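Putative oxidoreductase (Gluconobacter oxydans, PDB 3WJ7) probably works as a nicotinamide-coenzyme-dependent reductase of the short-chain dehydrogenase/reductase (SDR) family, built on a Rossmann-type coenzyme-binding fold. Local coordinates at residues 28-33 with 54-59; 104-109 with 163-168; 131-136 with 141-146; 197-202 with 333-338; 216-221 with 317-322. All coordinates share one frame; numbering follows the deposited sequence.

In the fold
Five contacts tie this Rossmann-type chain together. From the N terminus, contact 1 closes first, bringing helix 24-35 against the loop that leads into strand 59-62. Contact 2 follows and pairs helix 95-115 with helix 153-172. Contact 3 is nested inside the loop so closed, a local fold-back of the connection after strand 120-124. The longest span belongs to contact 4, which joins helix 194-203 to the C-terminal helix 324-337; within it lies contact 5, where the end of strand 214-219 meets the loop after helix 311-317. No two contacts cross along the chain. Contacts 1 and 5 touch, Ala28 packing on Val220 and Asp221, while contacts 2 and 4 lie on opposite sides of the chain's centre.

Contact 1. Residues 28-33 with 54-59; sequences AVARVL and AELNAE
Leu56 carries the apolar half of this contact, its two methyls shared between adjacent residues of a helix. CD1 meets the methyl of Ala30, CB to CD1 3.9 Å, while CD2 of Leu56 lies 4.1 Å from Arg31 CG, the two side chains crossing at about a right angle. A small alanine suits this turn because it lets the branched leucine come close to the helix surface. The charged half lies farther out. With CG anti to its carbonyl carbon (chi1 -74°) and a bend at chi3, Arg31 brings NE within 3.6 Å of Glu55 OE1, a long salt bridge at the guanidinium edge. The two charged planes stand 80° apart. Glu55 is poorly ordered, and its OE2 pairs with Arg188. Beyond the pair, Leu56 also rests on Leu42 of strand 39-44, and helix 24-35 packs through Leu33 on strand 15-18 and through Val32 on helix 220-233.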
# COMPACT_ATOMS: atom_id res chain seq x y z
N ALA A 28 -23.32 -6.78 19.85
CA ALA A 28 -24.10 -7.93 20.22
C ALA A 28 -23.43 -8.66 21.39
O ALA A 28 -24.11 -9.17 22.28
CB ALA A 28 -24.33 -8.83 19.04
N VAL A 29 -22.09 -8.65 21.41
CA VAL A 29 -21.33 -9.21 22.50
C VAL A 29 -21.68 -8.43 23.78
O VAL A 29 -21.94 -9.02 24.83
CB VAL A 29 -19.81 -9.20 22.18
CG1 VAL A 29 -18.97 -9.32 23.46
CG2 VAL A 29 -19.48 -10.37 21.29
N ALA A 30 -21.73 -7.11 23.67
CA ALA A 30 -22.02 -6.28 24.82
C ALA A 30 -23.38 -6.64 25.44
O ALA A 30 -23.45 -6.81 26.66
CB ALA A 30 -21.99 -4.81 24.45
N ARG A 31 -24.42 -6.76 24.62
CA ARG A 31 -25.78 -7.06 25.10
C ARG A 31 -25.76 -8.36 25.90
O ARG A 31 -26.32 -8.42 26.99
CB ARG A 31 -26.81 -7.15 23.95
CG ARG A 31 -27.22 -5.81 23.35
CD ARG A 31 -28.03 -5.95 22.06
NE ARG A 31 -27.62 -4.90 21.11
CZ ARG A 31 -27.05 -5.08 19.91
NH1 ARG A 31 -26.83 -6.29 19.40
NH2 ARG A 31 -26.70 -4.02 19.19
N VAL A 32 -25.09 -9.38 25.38
CA VAL A 32 -25.03 -10.69 26.04
C VAL A 32 -24.41 -10.57 27.45
O VAL A 32 -24.96 -11.06 28.42
CB VAL A 32 -24.33 -11.74 25.14
CG1 VAL A 32 -23.87 -12.97 25.91
CG2 VAL A 32 -25.24 -12.14 23.99
N LEU A 33 -23.26 -9.92 27.53
CA LEU A 33 -22.58 -9.65 28.79
C LEU A 33 -23.48 -8.91 29.77
O LEU A 33 -23.47 -9.21 30.98
CB LEU A 33 -21.31 -8.82 28.53
CG LEU A 33 -20.29 -9.57 27.71
CD1 LEU A 33 -19.07 -8.69 27.48
CD2 LEU A 33 -19.92 -10.90 28.36
N ALA A 54 -26.70 3.52 23.54
CA ALA A 54 -27.41 4.13 24.68
C ALA A 54 -28.31 3.13 25.42
O ALA A 54 -28.51 3.23 26.62
CB ALA A 54 -28.17 5.38 24.27
N GLU A 55 -28.81 2.14 24.68
CA GLU A 55 -29.43 0.91 25.22
C GLU A 55 -28.77 0.31 26.46
O GLU A 55 -29.44 -0.27 27.30
CB GLU A 55 -29.46 -0.17 24.14
CG GLU A 55 -30.84 -0.60 23.71
CD GLU A 55 -30.79 -1.71 22.69
OE1 GLU A 55 -29.82 -2.50 22.70
OE2 GLU A 55 -31.74 -1.79 21.87
N LEU A 56 -27.45 0.42 26.55
CA LEU A 56 -26.70 -0.20 27.64
C LEU A 56 -26.35 0.83 28.70
O LEU A 56 -25.76 1.87 28.40
CB LEU A 56 -25.41 -0.82 27.10
CG LEU A 56 -25.49 -1.70 25.84
CD1 LEU A 56 -24.17 -1.66 25.08
CD2 LEU A 56 -25.86 -3.13 26.20
N ASN A 57 -26.74 0.57 29.94
CA ASN A 57 -26.23 1.37 31.03
C ASN A 57 -24.78 0.92 31.12
O ASN A 57 -24.49 -0.25 31.39
CB ASN A 57 -27.02 1.20 32.35
CG ASN A 57 -27.14 -0.26 32.81
OD1 ASN A 57 -27.61 -1.13 32.08
ND2 ASN A 57 -26.72 -0.52 34.04
N ALA A 58 -23.88 1.84 30.79
CA ALA A 58 -22.48 1.50 30.65
C ALA A 58 -21.56 2.69 30.88
O ALA A 58 -21.82 3.80 30.40
CB ALA A 58 -22.23 0.88 29.28
N GLU A 59 -20.47 2.46 31.61
CA GLU A 59 -19.43 3.46 31.63
C GLU A 59 -18.83 3.58 30.21
O GLU A 59 -18.65 2.58 29.47
CB GLU A 59 -18.34 3.14 32.65
CG GLU A 59 -18.76 3.29 34.10
CD GLU A 59 -17.85 2.49 35.03
OE1 GLU A 59 -16.63 2.35 34.70
OE2 GLU A 59 -18.34 2.01 36.09

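Contact 2. Residues 104-109 with 163-168; sequences EGTRNL and QEVLRL
Arg107 and Glu164 meet across two helices of the Rossmann fold that run nearly side by side, their axes 9.9 Å apart and crossing at -27°; helix 153-172 also carries the YxxxK sequence of SDR enzymes. In Arg107, CG leaves anti to the backbone N (chi1 -173°) and the chain stays extended as far as NE, crossing Glu164 obliquely. Its CB is 3.4 Å from Glu164 OE2, and the chain then passes the same oxygen with CG and CD. At NE the carboxylate becomes an ionic partner, Arg107 NE to Glu164 OE2 3.6 Å, but the oxygen sits well out of the guanidinium plane, so charge alone joins them. Long, flexible arginine and glutamate suit this outer flank. Arg167 would extend the pair into a salt-bridge network, but its link to Glu164 is doubtful, since Arg167 NH2 and Glu164 OE1 are both unsurely placed; its NH1 also pairs with Glu171. Deeper in, Thr106 turns its hydroxyl to Asn102 O and to His83, and its CG2 rests 3.9 Å from Val165 CG2, beside strand 176-185. At the tip, a water accepts from both arginines, 3.1 Å from Arg107 NH2 and 2.7 Å from Arg167 NH1.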
# COMPACT_ATOMS: atom_id res chain seq x y z
N GLU A 104 -0.60 -3.19 15.50
CA GLU A 104 -0.02 -2.49 16.61
C GLU A 104 -1.03 -2.14 17.67
O GLU A 104 -0.68 -2.16 18.87
CB GLU A 104 0.74 -1.21 16.18
CG GLU A 104 1.47 -1.36 14.85
CD GLU A 104 2.96 -1.08 14.88
OE1 GLU A 104 3.49 -0.72 15.97
OE2 GLU A 104 3.61 -1.25 13.80
N GLY A 105 -2.25 -1.79 17.26
CA GLY A 105 -3.31 -1.41 18.20
C GLY A 105 -3.64 -2.54 19.18
O GLY A 105 -3.75 -2.34 20.40
N THR A 106 -3.76 -3.73 18.63
CA THR A 106 -3.99 -4.95 19.37
C THR A 106 -2.83 -5.25 20.33
O THR A 106 -3.05 -5.69 21.46
CB THR A 106 -4.20 -6.09 18.36
OG1 THR A 106 -5.46 -5.88 17.72
CG2 THR A 106 -4.16 -7.45 18.98
N ARG A 107 -1.60 -5.06 19.87
CA ARG A 107 -0.44 -5.20 20.70
C ARG A 107 -0.52 -4.14 21.86
O ARG A 107 -0.43 -4.51 23.03
CB ARG A 107 0.83 -5.08 19.86
CG ARG A 107 2.13 -5.39 20.60
CD ARG A 107 3.35 -4.99 19.76
NE ARG A 107 4.61 -5.40 20.39
CZ ARG A 107 5.85 -5.21 19.88
NH1 ARG A 107 6.05 -4.62 18.69
NH2 ARG A 107 6.90 -5.64 20.57
N ASN A 108 -0.76 -2.87 21.55
CA ASN A 108 -0.85 -1.91 22.64
C ASN A 108 -1.96 -2.36 23.67
O ASN A 108 -1.74 -2.38 24.91
CB ASN A 108 -1.08 -0.49 22.09
CG ASN A 108 0.13 0.03 21.23
OD1 ASN A 108 1.26 -0.43 21.38
ND2 ASN A 108 -0.13 0.99 20.34
N LEU A 109 -3.13 -2.73 23.17
CA LEU A 109 -4.19 -3.08 24.04
C LEU A 109 -3.77 -4.26 24.93
O LEU A 109 -3.93 -4.20 26.17
CB LEU A 109 -5.45 -3.44 23.26
CG LEU A 109 -6.62 -3.78 24.19
CD1 LEU A 109 -7.00 -2.56 25.03
CD2 LEU A 109 -7.82 -4.26 23.38
N GLN A 163 -1.36 -13.76 15.27
CA GLN A 163 -0.01 -14.27 15.62
C GLN A 163 0.59 -13.46 16.75
O GLN A 163 1.24 -14.02 17.62
CB GLN A 163 0.95 -14.31 14.44
CG GLN A 163 0.63 -15.39 13.40
CD GLN A 163 0.58 -16.80 13.98
OE1 GLN A 163 -0.45 -17.45 13.96
NE2 GLN A 163 1.70 -17.26 14.52
N GLU A 164 0.33 -12.15 16.77
CA GLU A 164 0.77 -11.32 17.86
C GLU A 164 0.22 -11.78 19.21
O GLU A 164 0.94 -11.88 20.19
CB GLU A 164 0.38 -9.87 17.64
CG GLU A 164 1.48 -9.03 17.06
CD GLU A 164 2.40 -8.39 18.11
OE1 GLU A 164 2.88 -9.07 19.08
OE2 GLU A 164 2.67 -7.17 17.95
N VAL A 165 -1.08 -12.03 19.27
CA VAL A 165 -1.67 -12.49 20.49
C VAL A 165 -1.00 -13.81 20.90
O VAL A 165 -0.58 -13.94 22.07
CB VAL A 165 -3.20 -12.59 20.37
CG1 VAL A 165 -3.77 -13.18 21.64
CG2 VAL A 165 -3.81 -11.22 20.10
N LEU A 166 -0.86 -14.76 19.98
CA LEU A 166 -0.19 -16.04 20.34
C LEU A 166 1.25 -15.84 20.86
O LEU A 166 1.72 -16.63 21.70
CB LEU A 166 -0.23 -17.11 19.23
CG LEU A 166 -1.65 -17.54 18.87
CD1 LEU A 166 -1.70 -18.25 17.53
CD2 LEU A 166 -2.28 -18.41 19.94
N ARG A 167 1.94 -14.80 20.38
CA ARG A 167 3.32 -14.54 20.80
C ARG A 167 3.25 -14.05 22.25
O ARG A 167 3.91 -14.59 23.13
CB ARG A 167 4.03 -13.55 19.85
CG ARG A 167 5.57 -13.46 19.95
CD ARG A 167 6.22 -12.15 19.43
NE ARG A 167 5.36 -10.96 19.49
CZ ARG A 167 5.37 -9.98 20.42
NH1 ARG A 167 6.21 -9.96 21.47
NH2 ARG A 167 4.48 -8.99 20.27
N LEU A 168 2.37 -13.09 22.51
CA LEU A 168 2.20 -12.59 23.86
C LEU A 168 1.66 -13.61 24.84
O LEU A 168 1.97 -13.55 26.01
CB LEU A 168 1.32 -11.33 23.87
CG LEU A 168 1.90 -10.13 23.11
CD1 LEU A 168 0.83 -9.08 22.87
CD2 LEU A 168 3.06 -9.50 23.88
O HOH W 1 5.80 -7.61 22.69

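Contact 3. Residues 131-136 with 141-146; sequences GLRSDG and ETTPVS
Gly131 is met from two directions by the returning chain, by Thr143 and by Val145. With OG1 of Thr143 beside the backbone N (chi1 -48°), the methyl CG2 is left anti to that N and lies against the partner's main chain, 3.8 Å from Gly131 C and 3.9 Å from Leu132 C. The hydroxyl bonds to Asp140 N, so threonine's two branches are divided between packing and a polar bond within its own loop. Val145 brings CG1 to 3.4 Å from Gly131 CA. A CB on Gly131 would probably come too close to the oxygens of Pro144 and Thr143, consistent with glycine here. Farther along, Arg133 passes Thr143 at about a right angle, its CG 4.2 Å from Thr143 CG2, while its NH1 reaches a salt bridge with Asp135 OD2 in its own segment, 2.5 Å away. Both segments belong to the connection between strand 120-124 and helix 153-172. The fit between them rests on van der Waals contact, while the polar bonds to Asp140 lie within the returning chain.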
# COMPACT_ATOMS: atom_id res chain seq x y z
N GLY A 131 -6.24 -21.66 8.80
CA GLY A 131 -5.80 -22.39 7.60
C GLY A 131 -6.96 -22.98 6.83
O GLY A 131 -8.06 -23.06 7.36
N LEU A 132 -6.73 -23.36 5.58
CA LEU A 132 -7.74 -24.05 4.77
C LEU A 132 -7.30 -25.40 4.24
O LEU A 132 -6.12 -25.64 3.96
CB LEU A 132 -8.17 -23.20 3.58
CG LEU A 132 -8.82 -21.88 3.96
CD1 LEU A 132 -8.87 -20.95 2.76
CD2 LEU A 132 -10.19 -22.12 4.57
N ARG A 133 -8.29 -26.26 4.05
CA ARG A 133 -8.12 -27.53 3.39
C ARG A 133 -8.40 -27.43 1.88
O ARG A 133 -9.10 -26.51 1.42
CB ARG A 133 -9.06 -28.52 4.04
CG ARG A 133 -8.50 -29.14 5.31
CD ARG A 133 -9.60 -29.91 6.00
NE ARG A 133 -9.11 -31.09 6.72
CZ ARG A 133 -8.89 -32.27 6.15
NH1 ARG A 133 -9.09 -32.44 4.85
NH2 ARG A 133 -8.45 -33.26 6.88
N SER A 134 -7.87 -28.37 1.10
CA SER A 134 -8.06 -28.32 -0.35
C SER A 134 -9.12 -29.29 -0.82
O SER A 134 -9.82 -29.03 -1.79
CB SER A 134 -6.74 -28.60 -1.05
OG SER A 134 -5.77 -27.71 -0.53
N ASP A 135 -9.24 -30.40 -0.11
CA ASP A 135 -10.20 -31.45 -0.41
C ASP A 135 -11.64 -31.08 -0.00
O ASP A 135 -12.53 -31.93 -0.02
CB ASP A 135 -9.78 -32.70 0.36
CG ASP A 135 -9.75 -32.45 1.86
OD1 ASP A 135 -9.61 -31.29 2.27
OD2 ASP A 135 -9.89 -33.40 2.65
N GLY A 136 -11.86 -29.84 0.42
CA GLY A 136 -13.20 -29.38 0.74
C GLY A 136 -13.83 -29.96 1.99
O GLY A 136 -15.04 -29.81 2.20
N GLU A 141 -9.17 -25.56 14.05
CA GLU A 141 -8.10 -24.84 14.76
C GLU A 141 -6.68 -25.43 14.55
O GLU A 141 -5.71 -24.76 14.83
CB GLU A 141 -8.42 -24.79 16.26
CG GLU A 141 -9.76 -24.16 16.65
CD GLU A 141 -11.01 -25.04 16.44
OE1 GLU A 141 -10.96 -26.05 15.67
OE2 GLU A 141 -12.07 -24.66 17.02
N THR A 142 -6.58 -26.66 14.03
CA THR A 142 -5.31 -27.39 13.85
C THR A 142 -4.73 -27.30 12.44
O THR A 142 -3.54 -27.65 12.22
CB THR A 142 -5.56 -28.88 14.11
OG1 THR A 142 -6.10 -29.04 15.42
CG2 THR A 142 -4.27 -29.71 13.99
N THR A 143 -5.56 -26.87 11.49
CA THR A 143 -5.19 -26.86 10.07
C THR A 143 -3.95 -25.95 9.92
O THR A 143 -3.90 -24.86 10.45
CB THR A 143 -6.41 -26.42 9.22
OG1 THR A 143 -7.58 -27.15 9.63
CG2 THR A 143 -6.19 -26.63 7.73
N PRO A 144 -2.88 -26.45 9.28
CA PRO A 144 -1.69 -25.56 9.21
C PRO A 144 -1.95 -24.31 8.40
O PRO A 144 -2.65 -24.37 7.39
CB PRO A 144 -0.61 -26.42 8.52
CG PRO A 144 -1.34 -27.57 7.89
CD PRO A 144 -2.67 -27.75 8.61
N VAL A 145 -1.38 -23.19 8.83
CA VAL A 145 -1.49 -21.96 8.08
C VAL A 145 -0.11 -21.43 7.89
O VAL A 145 0.66 -21.42 8.82
CB VAL A 145 -2.18 -20.83 8.86
CG1 VAL A 145 -3.24 -20.19 7.98
CG2 VAL A 145 -2.69 -21.28 10.25
N SER A 146 0.17 -20.89 6.73
CA SER A 146 1.43 -20.20 6.59
C SER A 146 1.18 -18.81 5.99
O SER A 146 0.34 -18.69 5.10
CB SER A 146 2.40 -21.07 5.78
OG SER A 146 3.03 -20.33 4.76

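Contact 4. Residues 197-202 with 333-338; sequences QMILDC and AWFRQH
Leu200 and Phe335 make the tight part of this contact. The methyl CD1 of Leu200 sits over one face of the phenyl ring, 3.6 Å from the centroid of Phe335 and 24° off the ring normal, a CH-pi contact. It is displaced toward the attached end of the ring, the nearest atom to Leu200 CD1 being Phe335 CG at 3.3 Å. The looser part is at the ring's edge, where Ile199 arrives with its CG2 4.3 Å from Phe335 CE2. In Phe335, CG anti to the carbonyl carbon (chi1 -67°) directs the ring across to helix 194-203. A flat aromatic suits the place, offering a face to one branched aliphatic and an edge to the next. Replacing the phenylalanine by an alanine would take the ring away and would probably leave Leu200 CD1 and Ile199 CG2 facing a gap between the helices. Away from Phe335, Gln197 and Asp201 bond to each other on their own helix, NE2 of Gln197 donating to OD1 of Asp201 over 2.8 Å from above the carboxylate plane, and OD2 of Asp201 pairs with Arg296 of the second subunit. Arg340, just past helix 324-337, packs on both Leu200 and Phe335. Helix 194-203 thus lies between that C-terminal helix and helix 249-259, on which Met198 and Cys202 rest, while Met198 also touches Trp283 of the second subunit.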
# COMPACT_ATOMS: atom_id res chain seq x y z
N GLN A 197 -24.88 -6.59 2.78
CA GLN A 197 -25.17 -5.74 1.64
C GLN A 197 -25.53 -6.69 0.52
O GLN A 197 -26.53 -6.48 -0.20
CB GLN A 197 -23.99 -4.79 1.32
CG GLN A 197 -24.20 -3.71 0.22
CD GLN A 197 -25.49 -2.89 0.38
OE1 GLN A 197 -25.62 -2.06 1.28
NE2 GLN A 197 -26.45 -3.14 -0.51
N MET A 198 -24.79 -7.80 0.43
CA MET A 198 -25.20 -8.88 -0.51
C MET A 198 -26.63 -9.39 -0.27
O MET A 198 -27.38 -9.61 -1.22
CB MET A 198 -24.24 -10.04 -0.43
CG MET A 198 -23.04 -9.95 -1.37
SD MET A 198 -21.93 -11.25 -0.82
CE MET A 198 -21.50 -12.07 -2.33
N ILE A 199 -27.01 -9.56 0.98
CA ILE A 199 -28.34 -10.12 1.28
C ILE A 199 -29.39 -9.09 0.91
O ILE A 199 -30.40 -9.43 0.32
CB ILE A 199 -28.48 -10.56 2.75
CG1 ILE A 199 -27.76 -11.88 2.93
CG2 ILE A 199 -29.93 -10.62 3.18
CD1 ILE A 199 -26.97 -11.92 4.22
N LEU A 200 -29.12 -7.84 1.25
CA LEU A 200 -29.96 -6.72 0.84
C LEU A 200 -30.09 -6.60 -0.71
O LEU A 200 -31.20 -6.52 -1.21
CB LEU A 200 -29.31 -5.48 1.41
CG LEU A 200 -30.05 -4.27 1.92
CD1 LEU A 200 -31.13 -4.70 2.90
CD2 LEU A 200 -29.03 -3.31 2.55
N ASP A 201 -28.98 -6.59 -1.46
CA ASP A 201 -29.04 -6.45 -2.92
C ASP A 201 -29.90 -7.54 -3.49
O ASP A 201 -30.74 -7.29 -4.36
CB ASP A 201 -27.67 -6.60 -3.59
CG ASP A 201 -26.67 -5.48 -3.23
OD1 ASP A 201 -27.05 -4.33 -2.94
OD2 ASP A 201 -25.47 -5.78 -3.25
N CYS A 202 -29.68 -8.75 -2.98
CA CYS A 202 -30.40 -9.92 -3.41
C CYS A 202 -31.90 -9.88 -3.07
O CYS A 202 -32.75 -10.05 -3.95
CB CYS A 202 -29.75 -11.16 -2.81
SG CYS A 202 -30.56 -12.72 -3.23
N ALA A 333 -35.80 -9.68 8.04
CA ALA A 333 -36.96 -9.07 8.71
C ALA A 333 -36.54 -7.69 9.22
O ALA A 333 -37.27 -6.70 9.10
CB ALA A 333 -37.50 -9.95 9.85
N TRP A 334 -35.35 -7.62 9.78
CA TRP A 334 -34.85 -6.36 10.25
C TRP A 334 -34.68 -5.34 9.10
O TRP A 334 -35.14 -4.20 9.20
CB TRP A 334 -33.57 -6.56 11.01
CG TRP A 334 -33.20 -5.41 11.79
CD1 TRP A 334 -33.53 -5.15 13.11
CD2 TRP A 334 -32.42 -4.31 11.34
NE1 TRP A 334 -33.00 -3.95 13.49
CE2 TRP A 334 -32.30 -3.42 12.44
CE3 TRP A 334 -31.82 -3.98 10.12
CZ2 TRP A 334 -31.59 -2.22 12.34
CZ3 TRP A 334 -31.11 -2.80 10.03
CH2 TRP A 334 -31.00 -1.93 11.13
N PHE A 335 -34.05 -5.75 7.99
CA PHE A 335 -33.93 -4.83 6.86
C PHE A 335 -35.28 -4.26 6.35
O PHE A 335 -35.33 -3.10 5.93
CB PHE A 335 -33.19 -5.47 5.69
CG PHE A 335 -31.74 -5.74 5.95
CD1 PHE A 335 -30.91 -4.77 6.51
CD2 PHE A 335 -31.18 -6.96 5.58
CE1 PHE A 335 -29.57 -5.03 6.71
CE2 PHE A 335 -29.84 -7.24 5.82
CZ PHE A 335 -29.03 -6.26 6.37
N ARG A 336 -36.35 -5.07 6.37
CA ARG A 336 -37.67 -4.67 5.86
C ARG A 336 -38.31 -3.61 6.78
O ARG A 336 -38.73 -2.54 6.32
CB ARG A 336 -38.58 -5.88 5.72
CG ARG A 336 -39.62 -5.77 4.61
CD ARG A 336 -40.16 -7.15 4.26
NE ARG A 336 -40.00 -7.46 2.83
CZ ARG A 336 -39.60 -8.63 2.33
NH1 ARG A 336 -39.29 -9.62 3.15
NH2 ARG A 336 -39.50 -8.80 1.02
N GLN A 337 -38.34 -3.91 8.08
CA GLN A 337 -38.84 -2.99 9.10
C GLN A 337 -38.07 -1.69 9.19
O GLN A 337 -38.62 -0.69 9.66
CB GLN A 337 -38.80 -3.65 10.48
CG GLN A 337 -39.66 -4.88 10.61
CD GLN A 337 -39.32 -5.67 11.84
OE1 GLN A 337 -38.67 -5.15 12.75
NE2 GLN A 337 -39.73 -6.94 11.88
N HIS A 338 -36.81 -1.68 8.80
CA HIS A 338 -35.98 -0.50 9.04
C HIS A 338 -35.72 0.28 7.77
O HIS A 338 -34.88 1.16 7.72
CB HIS A 338 -34.73 -0.87 9.85
CG HIS A 338 -35.04 -1.23 11.28
ND1 HIS A 338 -34.76 -0.38 12.34
CD2 HIS A 338 -35.66 -2.30 11.82
CE1 HIS A 338 -35.18 -0.94 13.47
NE2 HIS A 338 -35.73 -2.10 13.18

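Contact 5. Residues 216-221 with 317-322; sequences NIVHVD and LGYAPR
The guanidinium of Arg322 lies flat on the imidazole of His219, the group centres 3.7 Å apart and the planes within 18° of each other. The overlap is offset, and the nearest atoms are Arg322 NE and His219 CD2 at 3.3 Å. Beside the stack, Asp221 CB is 3.7 Å from Arg322 NH1. Farther back along the strand, Val218 CG2 lies 3.4 Å from Tyr319 OH. Arg322 lies down on the ring through a folded chain: CG takes the crowded position between backbone N and carbonyl carbon (chi1 77°), and bends follow at chi2 and chi3. In the next shell, the ring is fixed at both nitrogens. Asp221 N donates to His219 ND1 over 3.0 Å, in the ring plane, so the histidine serves as N-cap where strand 214-219 passes into helix 220-233; NE2 bonds to Asp330 of helix 324-337. Arg322 NH1 is paired with Asp222, and Tyr319 OH with Gly243 O on strand 239-248. Putting a leucine in place of His219 would remove both ring nitrogens and is likely to leave Asp221 N without its cap and Asp330 without this mate. Since ND1 acts as acceptor, the ring's proton probably sits on NE2, so the cation of Arg322 would rest on a neutral aromatic surface, with Asp222, and more distantly Asp221, probably balancing its charge.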
# COMPACT_ATOMS: atom_id res chain seq x y z
N ASN A 216 -19.02 -19.88 5.60
CA ASN A 216 -19.66 -20.40 6.76
C ASN A 216 -20.36 -19.20 7.35
O ASN A 216 -19.70 -18.22 7.70
CB ASN A 216 -18.58 -20.87 7.72
CG ASN A 216 -19.12 -21.52 8.98
OD1 ASN A 216 -19.83 -20.90 9.77
ND2 ASN A 216 -18.72 -22.75 9.21
N ILE A 217 -21.69 -19.31 7.49
CA ILE A 217 -22.53 -18.28 8.10
C ILE A 217 -22.96 -18.63 9.53
O ILE A 217 -23.20 -19.80 9.85
CB ILE A 217 -23.71 -17.95 7.19
CG1 ILE A 217 -23.15 -17.02 6.11
CG2 ILE A 217 -24.83 -17.23 7.94
CD1 ILE A 217 -23.96 -17.01 4.87
N VAL A 218 -23.02 -17.61 10.38
CA VAL A 218 -23.24 -17.81 11.78
C VAL A 218 -24.06 -16.68 12.28
O VAL A 218 -23.80 -15.54 11.94
CB VAL A 218 -21.92 -17.84 12.57
CG1 VAL A 218 -21.10 -16.55 12.35
CG2 VAL A 218 -22.20 -18.09 14.03
N HIS A 219 -25.06 -16.99 13.09
CA HIS A 219 -25.89 -15.95 13.64
C HIS A 219 -25.00 -15.07 14.51
O HIS A 219 -24.19 -15.58 15.28
CB HIS A 219 -27.04 -16.55 14.46
CG HIS A 219 -28.19 -15.61 14.64
ND1 HIS A 219 -28.08 -14.44 15.37
CD2 HIS A 219 -29.44 -15.64 14.14
CE1 HIS A 219 -29.23 -13.78 15.29
NE2 HIS A 219 -30.07 -14.49 14.56
N VAL A 220 -25.14 -13.76 14.36
CA VAL A 220 -24.41 -12.77 15.13
C VAL A 220 -24.61 -12.97 16.63
O VAL A 220 -23.67 -12.80 17.42
CB VAL A 220 -24.77 -11.32 14.71
CG1 VAL A 220 -26.13 -10.92 15.23
CG2 VAL A 220 -23.75 -10.32 15.21
N ASP A 221 -25.82 -13.35 17.02
CA ASP A 221 -26.13 -13.60 18.46
C ASP A 221 -25.47 -14.87 18.97
O ASP A 221 -25.24 -15.02 20.15
CB ASP A 221 -27.64 -13.60 18.69
CG ASP A 221 -28.25 -12.18 18.57
OD1 ASP A 221 -27.56 -11.23 18.95
OD2 ASP A 221 -29.41 -12.01 18.10
N LEU A 317 -17.29 -26.24 25.03
CA LEU A 317 -17.89 -25.01 25.58
C LEU A 317 -19.38 -25.08 25.68
O LEU A 317 -19.98 -24.21 26.30
CB LEU A 317 -17.53 -23.76 24.74
CG LEU A 317 -16.12 -23.28 24.39
CD1 LEU A 317 -16.27 -21.87 23.85
CD2 LEU A 317 -15.12 -23.26 25.55
N GLY A 318 -19.97 -26.08 25.02
CA GLY A 318 -21.43 -26.15 24.85
C GLY A 318 -22.02 -25.00 24.02
O GLY A 318 -23.09 -24.47 24.34
N TYR A 319 -21.30 -24.62 22.97
CA TYR A 319 -21.73 -23.66 21.95
C TYR A 319 -22.78 -24.28 21.04
O TYR A 319 -22.57 -25.37 20.54
CB TYR A 319 -20.49 -23.34 21.10
CG TYR A 319 -20.71 -22.49 19.88
CD1 TYR A 319 -21.26 -21.20 19.98
CD2 TYR A 319 -20.32 -22.95 18.64
CE1 TYR A 319 -21.44 -20.40 18.86
CE2 TYR A 319 -20.48 -22.17 17.51
CZ TYR A 319 -21.02 -20.89 17.63
OH TYR A 319 -21.20 -20.18 16.52
N ALA A 320 -23.90 -23.60 20.81
CA ALA A 320 -25.01 -24.24 20.05
C ALA A 320 -25.55 -23.31 18.99
O ALA A 320 -26.59 -22.69 19.19
CB ALA A 320 -26.14 -24.70 21.00
N PRO A 321 -24.84 -23.18 17.86
CA PRO A 321 -25.26 -22.22 16.82
C PRO A 321 -26.61 -22.61 16.18
O PRO A 321 -26.82 -23.76 15.88
CB PRO A 321 -24.12 -22.30 15.78
CG PRO A 321 -23.59 -23.68 15.95
CD PRO A 321 -23.73 -24.03 17.41
N ARG A 322 -27.53 -21.66 16.01
CA ARG A 322 -28.77 -21.97 15.31
C ARG A 322 -28.46 -22.06 13.82
O ARG A 322 -27.36 -21.75 13.39
CB ARG A 322 -29.92 -21.04 15.73
CG ARG A 322 -29.90 -19.65 15.13
CD ARG A 322 -29.36 -18.67 16.15
NE ARG A 322 -30.31 -17.67 16.62
CZ ARG A 322 -30.06 -16.90 17.67
NH1 ARG A 322 -28.91 -17.03 18.35
NH2 ARG A 322 -30.94 -15.98 18.05